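Local coordinates for Beta/alpha-amylase (Paenibacillus polymyxa, PDB 3VOC), which hydrolyses alpha-1,4-glucosidic linkages of starch, its family 14 beta-amylase catalytic domain, the part present here, removing maltose from the non-reducing chain ends, at residues R275-S281 with D316-T322; V342-S347 with K375-Y381; E254-G258 with R307-F312; L72-I78 with S149-Y155. All coordinates share one frame; numbering follows the deposited sequence. Where two conformers were deposited one is given.

Contact 1 of 4, residues R275-S281 with D316-T322; sequences RIGAKIS and DLDLTFT
R275 reaches across to D318 of the neighbouring strand and to D316, just past the helix that leads into it, and binds both through the edge of its guanidinium group. Its chain bends at chi2 and chi3, which brings the flat end over to the two aspartates. On D318 the grip is side-on: NE and NH2 of R275 both meet OD1 from the same face of the carboxylate, R275 NH2 to D318 OD1 being 2.8 Å. On D316 it is end-on, NH1 and NH2 sharing OD1, with R275 NH2 to D316 OD1 at 2.9 Å. The guanidinium plane lies 28° from the carboxylate of D318 but 59° from that of D316. D318 OD2 turns to K153 and R355, so this buried carboxylate is ringed by three cationic groups, which would probably keep it ionised. Water 1 sits over one guanidinium face and joins I276 N to D316 O.

Beyond the charges, the backbones pair in parallel from G277 with D318 to K279 with T320, by bonds such as D318 N to I276 O, 2.8 Å. On the opposite side of the sheet from D318 and T320, L319 CD1 presses against I280 CG1 at 3.5 Å, tighter than usual for carbons. K279 CG lies alongside T320 CB at 3.7 Å; from there the lysine runs extended to a salt bridge with E359, the likely proton acceptor, while S281 OG bonds E163, the predicted proton donor. Both K279 and T322 are inferred substrate ligands. Neighbouring parallel strands carrying such residues at their C-terminal ends are the hallmark of a TIM-barrel active site.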
# COMPACT_ATOMS: atom_id res chain seq x y z
N ARG A 275 10.61 -14.07 -1.07
CA ARG A 275 9.50 -13.48 -0.28
C ARG A 275 8.74 -12.44 -1.11
O ARG A 275 9.35 -11.66 -1.85
CB ARG A 275 10.03 -12.79 1.00
CG ARG A 275 10.71 -13.71 2.03
CD ARG A 275 9.83 -14.91 2.38
NE ARG A 275 8.55 -14.49 2.95
CZ ARG A 275 7.51 -15.29 3.14
NH1 ARG A 275 7.59 -16.57 2.80
NH2 ARG A 275 6.38 -14.81 3.66
N ILE A 276 7.42 -12.44 -0.97
CA ILE A 276 6.56 -11.46 -1.61
C ILE A 276 5.93 -10.64 -0.50
O ILE A 276 5.51 -11.18 0.54
CB ILE A 276 5.47 -12.16 -2.46
CG1 ILE A 276 6.11 -13.12 -3.47
CG2 ILE A 276 4.56 -11.13 -3.18
CD1 ILE A 276 5.14 -14.14 -4.10
N GLY A 277 5.86 -9.33 -0.71
CA GLY A 277 5.28 -8.46 0.30
C GLY A 277 4.21 -7.52 -0.21
O GLY A 277 4.04 -7.33 -1.42
N ALA A 278 3.50 -6.91 0.73
CA ALA A 278 2.55 -5.85 0.40
C ALA A 278 2.56 -4.87 1.57
O ALA A 278 3.14 -5.15 2.62
CB ALA A 278 1.14 -6.42 0.16
N LYS A 279 1.91 -3.72 1.38
CA LYS A 279 2.03 -2.61 2.31
C LYS A 279 0.70 -2.21 2.94
O LYS A 279 -0.32 -2.10 2.26
CB LYS A 279 2.65 -1.40 1.62
CG LYS A 279 3.91 -1.76 0.80
CD LYS A 279 4.59 -0.56 0.11
CE LYS A 279 5.88 -1.01 -0.61
NZ LYS A 279 6.74 0.13 -1.09
N ILE A 280 0.74 -2.00 4.25
CA ILE A 280 -0.38 -1.39 4.96
C ILE A 280 -0.07 0.09 5.12
O ILE A 280 1.06 0.47 5.44
CB ILE A 280 -0.61 -2.10 6.32
CG1 ILE A 280 -1.13 -3.54 6.09
CG2 ILE A 280 -1.61 -1.30 7.23
CD1 ILE A 280 -1.38 -4.33 7.40
N SER A 281 -1.07 0.93 4.85
CA SER A 281 -0.97 2.37 4.95
C SER A 281 -0.78 2.80 6.40
O SER A 281 -1.35 2.19 7.31
CB SER A 281 -2.26 3.00 4.42
OG SER A 281 -2.15 4.41 4.31
N ASP A 316 0.78 -15.76 3.13
CA ASP A 316 2.23 -15.92 3.08
C ASP A 316 2.85 -14.74 2.34
O ASP A 316 3.56 -14.91 1.34
CB ASP A 316 2.63 -17.27 2.45
CG ASP A 316 4.11 -17.55 2.58
OD1 ASP A 316 4.68 -17.18 3.61
OD2 ASP A 316 4.70 -18.12 1.64
N LEU A 317 2.54 -13.55 2.84
CA LEU A 317 3.10 -12.27 2.40
C LEU A 317 3.77 -11.56 3.56
O LEU A 317 3.27 -11.58 4.70
CB LEU A 317 2.00 -11.36 1.84
CG LEU A 317 1.22 -11.91 0.62
CD1 LEU A 317 0.04 -11.03 0.27
CD2 LEU A 317 2.13 -12.07 -0.60
N ASP A 318 4.90 -10.92 3.27
CA ASP A 318 5.58 -10.11 4.27
C ASP A 318 4.89 -8.76 4.35
O ASP A 318 4.23 -8.34 3.40
CB ASP A 318 7.05 -9.93 3.91
CG ASP A 318 7.86 -11.21 4.07
OD1 ASP A 318 7.31 -12.25 4.48
OD2 ASP A 318 9.07 -11.18 3.80
N LEU A 319 5.03 -8.09 5.49
CA LEU A 319 4.31 -6.83 5.71
C LEU A 319 5.29 -5.67 5.71
O LEU A 319 6.27 -5.67 6.46
CB LEU A 319 3.55 -6.88 7.05
CG LEU A 319 2.93 -5.57 7.55
CD1 LEU A 319 1.89 -5.14 6.57
CD2 LEU A 319 2.29 -5.76 8.94
N THR A 320 5.01 -4.67 4.88
CA THR A 320 5.75 -3.42 4.91
C THR A 320 4.86 -2.40 5.62
O THR A 320 3.67 -2.23 5.29
CB THR A 320 6.11 -2.93 3.48
OG1 THR A 320 7.02 -3.87 2.89
CG2 THR A 320 6.73 -1.52 3.51
N PHE A 321 5.43 -1.74 6.61
CA PHE A 321 4.74 -0.64 7.25
C PHE A 321 5.57 0.62 7.11
O PHE A 321 6.74 0.56 6.72
CB PHE A 321 4.37 -0.96 8.71
CG PHE A 321 3.27 -0.07 9.25
CD1 PHE A 321 2.00 -0.10 8.67
CD2 PHE A 321 3.52 0.82 10.29
CE1 PHE A 321 0.98 0.75 9.14
CE2 PHE A 321 2.50 1.67 10.78
CZ PHE A 321 1.24 1.64 10.20
N THR A 322 4.96 1.76 7.43
CA THR A 322 5.54 3.06 7.14
C THR A 322 5.40 3.98 8.36
O THR A 322 4.93 3.54 9.42
CB THR A 322 4.86 3.68 5.89
OG1 THR A 322 5.44 4.95 5.61
CG2 THR A 322 3.36 3.84 6.11
O HOH W 1 6.24 -14.58 0.29

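Contact 2 of 4, residues V342-S347 with K375-Y381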
# COMPACT_ATOMS: atom_id res chain seq x y z
N VAL A 342 3.01 2.56 14.64
CA VAL A 342 4.10 1.65 14.27
C VAL A 342 4.26 0.55 15.33
O VAL A 342 4.38 -0.62 14.98
CB VAL A 342 5.45 2.39 14.09
CG1 VAL A 342 6.59 1.37 13.91
CG2 VAL A 342 5.38 3.37 12.87
N ASP A 343 4.28 0.94 16.61
CA ASP A 343 4.39 -0.05 17.70
C ASP A 343 3.25 -1.06 17.65
O ASP A 343 3.48 -2.26 17.74
CB ASP A 343 4.42 0.60 19.08
CG ASP A 343 5.67 1.44 19.31
OD1 ASP A 343 6.58 1.43 18.46
OD2 ASP A 343 5.73 2.12 20.37
N THR A 344 2.02 -0.57 17.48
CA THR A 344 0.83 -1.42 17.41
C THR A 344 0.95 -2.45 16.29
O THR A 344 0.88 -3.65 16.55
CB THR A 344 -0.45 -0.59 17.24
OG1 THR A 344 -0.61 0.25 18.40
CG2 THR A 344 -1.69 -1.51 17.11
N VAL A 345 1.15 -1.98 15.07
CA VAL A 345 1.20 -2.85 13.90
C VAL A 345 2.38 -3.81 14.01
O VAL A 345 2.23 -5.03 13.79
CB VAL A 345 1.27 -2.02 12.58
CG1 VAL A 345 1.68 -2.90 11.39
CG2 VAL A 345 -0.05 -1.31 12.32
N SER A 346 3.53 -3.26 14.38
CA SER A 346 4.75 -4.07 14.53
C SER A 346 4.62 -5.18 15.58
O SER A 346 5.02 -6.31 15.33
CB SER A 346 5.97 -3.19 14.82
OG SER A 346 6.22 -2.27 13.76
N SER A 347 4.07 -4.84 16.75
CA SER A 347 3.84 -5.83 17.83
C SER A 347 2.92 -6.96 17.39
O SER A 347 3.17 -8.14 17.69
CB SER A 347 3.20 -5.16 19.05
OG SER A 347 4.16 -4.39 19.76
N LYS A 375 12.71 1.81 15.88
CA LYS A 375 11.68 0.89 15.42
C LYS A 375 12.24 -0.42 14.89
O LYS A 375 11.81 -1.50 15.32
CB LYS A 375 10.75 1.56 14.38
CG LYS A 375 10.01 2.83 14.92
CD LYS A 375 9.35 2.56 16.28
CE LYS A 375 8.43 3.73 16.72
NZ LYS A 375 8.01 3.63 18.17
N ILE A 376 13.22 -0.33 13.99
CA ILE A 376 13.76 -1.56 13.37
C ILE A 376 14.42 -2.49 14.40
O ILE A 376 14.37 -3.70 14.23
CB ILE A 376 14.68 -1.27 12.13
CG1 ILE A 376 15.91 -0.43 12.50
CG2 ILE A 376 13.87 -0.58 11.02
CD1 ILE A 376 16.85 -0.13 11.32
N THR A 377 15.02 -1.92 15.45
CA THR A 377 15.70 -2.71 16.48
C THR A 377 14.74 -3.24 17.56
O THR A 377 14.95 -4.33 18.08
CB THR A 377 16.86 -1.95 17.18
OG1 THR A 377 16.36 -0.73 17.74
CG2 THR A 377 17.99 -1.62 16.19
N LYS A 378 13.70 -2.47 17.90
CA LYS A 378 12.67 -2.92 18.85
C LYS A 378 11.90 -4.12 18.28
O LYS A 378 11.51 -5.02 19.02
CB LYS A 378 11.67 -1.81 19.17
CG LYS A 378 12.07 -0.88 20.30
CD LYS A 378 11.03 0.23 20.48
CE LYS A 378 11.38 1.16 21.64
NZ LYS A 378 10.41 2.31 21.77
N PHE A 379 11.69 -4.11 16.97
CA PHE A 379 10.74 -5.07 16.38
C PHE A 379 11.34 -6.08 15.41
O PHE A 379 10.60 -6.79 14.72
CB PHE A 379 9.56 -4.31 15.77
CG PHE A 379 8.80 -3.48 16.77
CD1 PHE A 379 8.03 -4.10 17.77
CD2 PHE A 379 8.84 -2.09 16.72
CE1 PHE A 379 7.34 -3.34 18.71
CE2 PHE A 379 8.15 -1.31 17.67
CZ PHE A 379 7.39 -1.95 18.67
N GLY A 380 12.66 -6.16 15.35
CA GLY A 380 13.29 -7.21 14.53
C GLY A 380 12.93 -7.11 13.05
O GLY A 380 12.68 -8.13 12.39
N TYR A 381 12.92 -5.88 12.53
CA TYR A 381 12.67 -5.67 11.09
C TYR A 381 13.67 -6.40 10.21
O TYR A 381 14.86 -6.53 10.57
CB TYR A 381 12.63 -4.17 10.75
CG TYR A 381 11.27 -3.53 10.96
CD1 TYR A 381 10.58 -2.96 9.87
CD2 TYR A 381 10.67 -3.49 12.22
CE1 TYR A 381 9.33 -2.37 10.04
CE2 TYR A 381 9.40 -2.88 12.41
CZ TYR A 381 8.75 -2.34 11.30
OH TYR A 381 7.50 -1.76 11.42
O HOH W 2 7.72 1.04 21.98
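S346 sets its CB over one face of the F379 ring where two outer helices of the TIM barrel, 338-352 and 367-378, meet just as the second one ends. The CB lies 3.6 Å from the F379 ring centroid and 19° off the ring normal, a CH-pi contact. On the other face of the same ring lies K378 CB, so the phenyl is held between a carbon of each segment. F379 is the first residue to leave helical geometry, and its ring points back at the neighbouring helix.

The close-fitting part continues inward. Y381 OH donates to S346 OG (2.7 Å), which lies at the edge of the tyrosine ring, near its plane. S346 OG in turn donates to V342 O, reached because OG stands beside its own backbone N (chi1 -61°); S346 N bonds that carbonyl from the opposite face. V342 CG1 packs on the aliphatic part of K375, 3.8 Å from K375 CD, and V342 also touches F321 of the barrel strand.

Toward solvent the contact becomes polar and looser. K378 does not reach D343 directly: its NZ stands 4.9 Å from D343 OD2, and water 2 spans the gap, donating to the carboxylate and accepting from the lysine. D343 OD2 also bonds a Tris molecule, probably from the crystallisation liquor. S347 OG, at the exposed side, bonds D343 O one turn back in the same helix. The direct charge pair lies between these zones: K375 NZ meets D343 OD1 at 2.6 Å, on the syn side and 27° out of the carboxylate plane, and also bonds S339 OG.

Contact 3 of 4, residues E254-G258 with R307-F312; sequences EKHLG and RLIQKF
E254 and R307 supply the charged part of this contact. The arginine takes the carboxylate side-on, one nitrogen to each oxygen: R307 NE to E254 OE2 at 2.9 Å uses the syn lone pair, whereas R307 NH2 meets E254 OE1, also at 2.9 Å, from 37° above the carboxylate plane. That unevenness follows from the planes of the two groups, which stand 49° apart. A bend at chi3 swings the guanidinium toward the glutamate, where Q250 and S247 of helix 240-268 provide further bonds to E254 OE2 and R307 NH1. A leucine in place of R307 would probably leave the E254 carboxylate without its counter-charge, in a largely buried position.

The two segments run almost parallel, 9° between directions and 9.9 Å between axes, as expected of neighbouring helices on the outside of a TIM barrel.

Among the apolar contacts, that of L257 with F312 occupies the side nearer the barrel. L257 CD2 sits over one face of the F312 ring, 3.8 Å from the ring centroid, as a CH-pi contact; the two side chains cross at about a right angle. Farther out, L308 CD1 reaches E254 CG at 4.0 Å.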
# COMPACT_ATOMS: atom_id res chain seq x y z
N GLU A 254 -9.23 -7.69 2.46
CA GLU A 254 -8.61 -8.97 2.85
C GLU A 254 -8.73 -10.01 1.73
O GLU A 254 -7.77 -10.71 1.42
CB GLU A 254 -9.22 -9.52 4.14
CG GLU A 254 -8.92 -8.65 5.37
CD GLU A 254 -9.79 -9.01 6.56
OE1 GLU A 254 -10.97 -9.36 6.36
OE2 GLU A 254 -9.31 -8.91 7.69
N LYS A 255 -9.91 -10.09 1.12
CA LYS A 255 -10.10 -11.02 0.01
C LYS A 255 -9.20 -10.63 -1.18
O LYS A 255 -8.61 -11.50 -1.84
CB LYS A 255 -11.56 -11.09 -0.44
CG LYS A 255 -11.77 -12.09 -1.59
CD LYS A 255 -13.24 -12.36 -1.85
CE LYS A 255 -13.42 -13.35 -3.01
NZ LYS A 255 -14.84 -13.40 -3.48
N HIS A 256 -9.08 -9.33 -1.41
CA HIS A 256 -8.22 -8.83 -2.47
C HIS A 256 -6.77 -9.26 -2.21
O HIS A 256 -6.08 -9.71 -3.13
CB HIS A 256 -8.34 -7.30 -2.54
CG HIS A 256 -7.54 -6.68 -3.65
ND1 HIS A 256 -7.72 -7.02 -4.97
CD2 HIS A 256 -6.59 -5.73 -3.62
CE1 HIS A 256 -6.88 -6.31 -5.72
NE2 HIS A 256 -6.19 -5.52 -4.92
N LEU A 257 -6.30 -9.11 -0.97
CA LEU A 257 -4.94 -9.51 -0.61
C LEU A 257 -4.74 -11.00 -0.91
O LEU A 257 -3.71 -11.39 -1.45
CB LEU A 257 -4.66 -9.24 0.87
CG LEU A 257 -3.22 -9.44 1.35
CD1 LEU A 257 -2.30 -8.37 0.74
CD2 LEU A 257 -3.18 -9.38 2.90
N GLY A 258 -5.74 -11.80 -0.55
CA GLY A 258 -5.74 -13.25 -0.83
C GLY A 258 -5.61 -13.54 -2.33
O GLY A 258 -4.83 -14.41 -2.75
N ARG A 307 -6.83 -9.02 12.65
CA ARG A 307 -7.39 -9.81 11.57
C ARG A 307 -6.71 -9.50 10.25
O ARG A 307 -6.48 -10.40 9.46
CB ARG A 307 -8.88 -9.54 11.43
CG ARG A 307 -9.62 -10.66 10.73
CD ARG A 307 -11.10 -10.33 10.70
NE ARG A 307 -11.43 -9.54 9.52
CZ ARG A 307 -12.56 -8.85 9.37
NH1 ARG A 307 -13.45 -8.81 10.36
NH2 ARG A 307 -12.80 -8.20 8.24
N LEU A 308 -6.42 -8.23 10.01
CA LEU A 308 -5.80 -7.84 8.74
C LEU A 308 -4.42 -8.46 8.63
O LEU A 308 -4.04 -8.98 7.57
CB LEU A 308 -5.70 -6.31 8.65
CG LEU A 308 -5.11 -5.74 7.34
CD1 LEU A 308 -5.96 -6.12 6.12
CD2 LEU A 308 -5.02 -4.24 7.43
N ILE A 309 -3.66 -8.42 9.72
CA ILE A 309 -2.28 -8.93 9.71
C ILE A 309 -2.29 -10.45 9.65
O ILE A 309 -1.43 -11.05 9.01
CB ILE A 309 -1.42 -8.31 10.86
CG1 ILE A 309 -1.25 -6.80 10.61
CG2 ILE A 309 -0.02 -8.93 10.91
CD1 ILE A 309 -0.80 -5.99 11.86
N GLN A 310 -3.30 -11.07 10.27
CA GLN A 310 -3.53 -12.51 10.09
C GLN A 310 -3.68 -12.91 8.61
O GLN A 310 -3.21 -13.99 8.21
CB GLN A 310 -4.76 -12.99 10.89
CG GLN A 310 -4.98 -14.52 10.80
CD GLN A 310 -3.81 -15.34 11.31
OE1 GLN A 310 -3.38 -16.32 10.67
NE2 GLN A 310 -3.28 -14.94 12.47
N LYS A 311 -4.32 -12.05 7.82
CA LYS A 311 -4.48 -12.33 6.39
C LYS A 311 -3.14 -12.30 5.65
O LYS A 311 -2.94 -13.09 4.73
CB LYS A 311 -5.50 -11.38 5.74
CG LYS A 311 -5.91 -11.76 4.33
CD LYS A 311 -6.88 -12.94 4.30
CE LYS A 311 -7.30 -13.29 2.88
NZ LYS A 311 -7.84 -14.69 2.85
N PHE A 312 -2.23 -11.42 6.07
CA PHE A 312 -0.86 -11.44 5.54
C PHE A 312 -0.20 -12.80 5.81
O PHE A 312 0.37 -13.41 4.91
CB PHE A 312 0.00 -10.31 6.13
CG PHE A 312 -0.13 -9.01 5.40
CD1 PHE A 312 -1.26 -8.22 5.58
CD2 PHE A 312 0.86 -8.59 4.51
CE1 PHE A 312 -1.41 -7.02 4.89
CE2 PHE A 312 0.73 -7.38 3.81
CZ PHE A 312 -0.41 -6.59 4.01

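Contact 4 of 4, residues L72-I78 with S149-Y155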
# COMPACT_ATOMS: atom_id res chain seq x y z
N LEU A 72 24.06 -3.67 -7.27
CA LEU A 72 22.93 -3.66 -6.36
C LEU A 72 21.89 -4.73 -6.69
O LEU A 72 21.80 -5.19 -7.83
CB LEU A 72 22.25 -2.29 -6.40
CG LEU A 72 23.12 -1.15 -5.87
CD1 LEU A 72 22.69 0.20 -6.43
CD2 LEU A 72 23.10 -1.17 -4.34
N LYS A 73 21.12 -5.13 -5.67
CA LYS A 73 19.90 -5.90 -5.88
C LYS A 73 18.76 -5.00 -6.35
O LYS A 73 18.79 -3.78 -6.15
CB LYS A 73 19.46 -6.64 -4.61
CG LYS A 73 20.46 -7.65 -4.08
CD LYS A 73 21.14 -8.42 -5.17
CE LYS A 73 22.14 -9.42 -4.57
NZ LYS A 73 21.38 -10.51 -3.91
N TRP A 74 17.76 -5.63 -6.97
CA TRP A 74 16.58 -4.91 -7.47
C TRP A 74 15.29 -5.45 -6.87
O TRP A 74 15.02 -6.64 -6.98
CB TRP A 74 16.49 -5.00 -9.00
CG TRP A 74 15.47 -4.04 -9.60
CD1 TRP A 74 15.35 -2.69 -9.35
CD2 TRP A 74 14.45 -4.35 -10.58
NE1 TRP A 74 14.32 -2.15 -10.10
CE2 TRP A 74 13.76 -3.14 -10.86
CE3 TRP A 74 14.07 -5.53 -11.24
CZ2 TRP A 74 12.70 -3.08 -11.78
CZ3 TRP A 74 13.01 -5.46 -12.16
CH2 TRP A 74 12.33 -4.26 -12.41
N VAL A 75 14.50 -4.59 -6.24
CA VAL A 75 13.23 -5.02 -5.66
C VAL A 75 12.09 -4.33 -6.38
O VAL A 75 11.80 -3.15 -6.13
CB VAL A 75 13.15 -4.77 -4.14
CG1 VAL A 75 11.75 -5.15 -3.58
CG2 VAL A 75 14.26 -5.55 -3.41
N PRO A 76 11.45 -5.05 -7.31
CA PRO A 76 10.36 -4.45 -8.07
C PRO A 76 9.06 -4.42 -7.26
O PRO A 76 8.77 -5.35 -6.51
CB PRO A 76 10.22 -5.41 -9.26
CG PRO A 76 10.57 -6.75 -8.66
CD PRO A 76 11.69 -6.45 -7.69
N ILE A 77 8.33 -3.31 -7.38
CA ILE A 77 6.98 -3.21 -6.87
C ILE A 77 6.11 -3.29 -8.13
O ILE A 77 6.24 -2.45 -9.02
CB ILE A 77 6.72 -1.85 -6.16
CG1 ILE A 77 7.76 -1.61 -5.04
CG2 ILE A 77 5.26 -1.81 -5.62
CD1 ILE A 77 7.96 -0.10 -4.63
N ILE A 78 5.25 -4.30 -8.21
CA ILE A 78 4.34 -4.37 -9.35
C ILE A 78 3.19 -3.37 -9.12
O ILE A 78 2.20 -3.65 -8.44
CB ILE A 78 3.84 -5.80 -9.61
CG1 ILE A 78 5.02 -6.79 -9.63
CG2 ILE A 78 3.02 -5.84 -10.93
CD1 ILE A 78 6.16 -6.44 -10.64
N SER A 149 18.79 -13.81 -10.14
CA SER A 149 19.83 -13.63 -9.13
C SER A 149 19.90 -12.22 -8.51
O SER A 149 20.49 -12.05 -7.44
CB SER A 149 21.20 -13.97 -9.69
OG SER A 149 21.68 -12.94 -10.55
N ILE A 150 19.34 -11.21 -9.17
CA ILE A 150 19.40 -9.87 -8.59
C ILE A 150 18.12 -9.44 -7.85
O ILE A 150 18.10 -8.36 -7.23
CB ILE A 150 19.82 -8.79 -9.61
CG1 ILE A 150 18.66 -8.45 -10.56
CG2 ILE A 150 21.12 -9.24 -10.35
CD1 ILE A 150 18.82 -7.11 -11.28
N ILE A 151 17.07 -10.26 -7.92
CA ILE A 151 15.78 -9.92 -7.28
C ILE A 151 15.63 -10.73 -5.99
O ILE A 151 15.39 -11.93 -6.03
CB ILE A 151 14.59 -10.15 -8.25
CG1 ILE A 151 14.71 -9.24 -9.48
CG2 ILE A 151 13.24 -9.92 -7.54
CD1 ILE A 151 13.68 -9.51 -10.56
N PRO A 152 15.78 -10.07 -4.83
CA PRO A 152 15.72 -10.80 -3.56
C PRO A 152 14.33 -10.84 -2.93
O PRO A 152 14.12 -11.57 -1.96
CB PRO A 152 16.65 -9.99 -2.67
CG PRO A 152 16.46 -8.57 -3.15
CD PRO A 152 16.18 -8.66 -4.63
N LYS A 153 13.41 -10.07 -3.48
CA LYS A 153 12.10 -9.84 -2.87
C LYS A 153 11.25 -9.13 -3.90
O LYS A 153 11.77 -8.38 -4.74
CB LYS A 153 12.27 -8.99 -1.60
CG LYS A 153 11.00 -8.76 -0.81
CD LYS A 153 11.31 -8.59 0.66
CE LYS A 153 10.09 -9.00 1.52
NZ LYS A 153 10.39 -9.10 2.97
N ILE A 154 9.95 -9.38 -3.88
CA ILE A 154 9.02 -8.69 -4.79
C ILE A 154 7.87 -8.08 -4.00
O ILE A 154 7.35 -8.74 -3.10
CB ILE A 154 8.44 -9.67 -5.86
CG1 ILE A 154 9.59 -10.27 -6.70
CG2 ILE A 154 7.41 -8.95 -6.75
CD1 ILE A 154 9.20 -11.46 -7.60
N TYR A 155 7.48 -6.84 -4.33
CA TYR A 155 6.32 -6.21 -3.68
C TYR A 155 5.10 -6.20 -4.59
O TYR A 155 5.22 -6.07 -5.82
CB TYR A 155 6.64 -4.78 -3.19
CG TYR A 155 7.61 -4.73 -2.01
CD1 TYR A 155 7.52 -5.65 -0.96
CD2 TYR A 155 8.62 -3.76 -1.95
CE1 TYR A 155 8.43 -5.62 0.13
CE2 TYR A 155 9.52 -3.72 -0.87
CZ TYR A 155 9.42 -4.65 0.17
OH TYR A 155 10.32 -4.62 1.24
O HOH W 3 19.12 -12.12 -4.72
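I151 runs beside W74, both side chains pointing the same way, where the chain approaches strand 153-156. Its CB is 3.8 Å from W74 O, the carbonyl that also takes a CA-H...O contact from I151 CA. The side chain then forks. CG2, opposite the backbone N, rests on P76 CD at 3.8 Å; CG1, beside that N (chi1 -62°), stays close to W74 O, and its extended tip CD1 touches W74 CE3 at 4.1 Å, obliquely to the indole. P76 CB lies over one face of that indole, toward its rim, so isoleucine, proline and tryptophan form one apolar cluster. Trimming I151 to an alanine would probably open a gap beside W74 CE3 and P76 CD, where CD1 and CG2 now lie.

The backbones are pinned at both ends, by W74 N to I150 O (2.8 Å) and by the parallel pairing of I77 with Y155, with Y155 N to P76 O at 2.9 Å. Between them P76 has no N-H to give, and K153 O, buried here, finds no partner in the model; P76 CD and V75 CG1 lie against it instead. V75 CG1 also meets Y155 CE2 at 3.8 Å, while I77 CG1 comes in at the edge of the tyrosine ring.

These are the third and fourth strands of the eight-stranded TIM barrel. Strand 37-43 bonds the far edge of 73-79, and W74 NE1 reaches T40 there; outside, W74 packs on helix 58-69 and P76 and I78 on helix 127-144, while I77 lies inward, close to K279 and D41.

Contacts 1 and 4 belong to the buried barrel wall, and contacts 2 and 3, partly buried, to the helical layer around it. The two strand pairs are neighbours in one sheet: G277 N probably bonds I154 O, and T320 OG1 packs on Y155 CE1. Contact 3 joins the helices that precede the strands of contact 1, its F312 packing against A278 and D318; contact 2 follows in the chain, V342 and V345 resting on F321 and L319. Backbone bonds run through both wall contacts, joined in contact 1 by a charge network and in contact 4 by mostly apolar side chains. Between helices the direct bonds are made by side chains, each contact pairing one salt bridge with one CH-pi contact.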